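Side-chain contact in leucyl-tRNA synthetase subunit alpha (Aquifex aeolicus, PDB 3O0A), which joins leucine to its cognate tRNA and, through its CP1 hydrolytic domain, probably clears wrongly charged tRNA by hydrolysis: residues A[66-69]-A[70-73]. Numbering follows the deposited sequence.
Sequences PVLA and CIGE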
loop_
_atom_site.group_PDB
_atom_site.type_symbol
_atom_site.label_atom_id
_atom_site.label_comp_id
_atom_site.label_asym_id
_atom_site.label_seq_id
_atom_site.Cartn_x
_atom_site.Cartn_y
_atom_site.Cartn_z
ATOM N N PRO A 66 11.229 -8.866 4.812
ATOM C CA PRO A 66 11.601 -10.287 4.877
ATOM C C PRO A 66 10.486 -11.183 5.427
ATOM O O PRO A 66 10.338 -12.318 4.971
ATOM C CB PRO A 66 12.844 -10.307 5.788
ATOM C CG PRO A 66 12.810 -9.035 6.541
ATOM C CD PRO A 66 12.068 -8.033 5.699
ATOM N N VAL A 67 9.700 -10.669 6.368
ATOM C CA VAL A 67 8.584 -11.413 6.930
ATOM C C VAL A 67 7.575 -11.764 5.831
ATOM O O VAL A 67 7.210 -12.934 5.654
ATOM C CB VAL A 67 7.884 -10.616 8.067
ATOM C CG1 VAL A 67 6.656 -11.378 8.564
ATOM C CG2 VAL A 67 8.860 -10.361 9.215
ATOM N N LEU A 68 7.125 -10.745 5.097
ATOM C CA LEU A 68 6.121 -10.956 4.047
ATOM C C LEU A 68 6.643 -11.744 2.859
ATOM O O LEU A 68 5.903 -12.543 2.272
ATOM C CB LEU A 68 5.520 -9.618 3.606
ATOM C CG LEU A 68 4.775 -8.871 4.705
ATOM C CD1 LEU A 68 4.325 -7.529 4.113
ATOM C CD2 LEU A 68 3.592 -9.688 5.271
ATOM N N ALA A 69 7.914 -11.549 2.511
ATOM C CA ALA A 69 8.531 -12.359 1.443
ATOM C C ALA A 69 8.611 -13.851 1.829
ATOM O O ALA A 69 8.415 -14.747 0.985
ATOM C CB ALA A 69 9.915 -11.800 1.077
ATOM N N CYS A 70 8.862 -14.111 3.111
ATOM C CA CYS A 70 8.898 -15.488 3.614
ATOM C C CYS A 70 7.525 -16.114 3.423
ATOM O O CYS A 70 7.403 -17.245 2.941
ATOM C CB CYS A 70 9.287 -15.498 5.097
ATOM S SG CYS A 70 9.343 -17.142 5.862
ATOM N N ILE A 71 6.492 -15.358 3.783
ATOM C CA ILE A 71 5.110 -15.804 3.595
ATOM C C ILE A 71 4.766 -15.988 2.111
ATOM O O ILE A 71 4.188 -16.998 1.739
ATOM C CB ILE A 71 4.117 -14.875 4.316
ATOM C CG1 ILE A 71 4.353 -14.976 5.839
ATOM C CG2 ILE A 71 2.676 -15.232 3.931
ATOM C CD1 ILE A 71 3.611 -13.915 6.679
ATOM N N GLY A 72 5.176 -15.039 1.272
ATOM C CA GLY A 72 4.899 -15.097 -0.169
ATOM C C GLY A 72 5.602 -16.263 -0.832
ATOM O O GLY A 72 5.060 -16.891 -1.753
ATOM N N GLU A 73 6.797 -16.588 -0.361
ATOM C CA GLU A 73 7.467 -17.814 -0.824
ATOM C C GLU A 73 6.669 -19.053 -0.413
ATOM O O GLU A 73 6.461 -19.986 -1.221
ATOM C CB GLU A 73 8.895 -17.886 -0.265
ATOM C CG GLU A 73 9.597 -19.219 -0.573
ATOM C CD GLU A 73 10.927 -19.330 0.115
ATOM O OE1 GLU A 73 10.943 -19.548 1.343
ATOM O OE2 GLU A 73 11.969 -19.229 -0.577
#
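Cys-70 meets the preceding turn of helix 64-74 through its backbone and its beta carbon, a compact example of one helix position carrying both a regular backbone bond and a cross-linking side chain. Its amide N donates to Pro-66 O at 3.0 Å, the first of four consecutive i to i+4 bonds, while CB rests 3.3 Å from Val-67 O. With SG anti to the backbone N (chi1 179°), the sulfur is carried beyond this bed of carbonyls, and it closes the disulfide with Cys-23.

Ala-69 has only a methyl group to offer, and that group faces helix 80-91, where it touches Tyr-80 and Val-83. Toward the next turn it is the carbonyl that acts: Ala-69 O accepts from Glu-73 N at 2.8 Å, and Glu-73 CB lies alongside the same oxygen.

Ile-71 adds the apolar part. Its amide N reaches Val-67 O at 3.1 Å, and CG1, set beside the backbone N and anti to the carbonyl carbon (chi1 -65°), lies 3.5 Å from that oxygen. The chain then ends in CD1, which comes loosely to Val-67 CG1 at 4.4 Å and to Leu-68 CD2 at 4.5 Å. Strand 106-114 receives Leu-68 and Ile-71 on Val-111, whereas Val-67 and Ile-71 also touch the loop that carries Cys-23. One residue further on, Gly-72 N donates to Leu-68 O at 2.8 Å.

Chemically, then, the regular backbone bonding sets the directions in which the side chains leave the helix, and these tie one short helix to three different neighbours: a disulfide-linked loop, a strand and a second helix. The disulfide and the side chains of Val-67 and Ile-71 hold the same loop against the helix, the one covalently and the others by apolar contact.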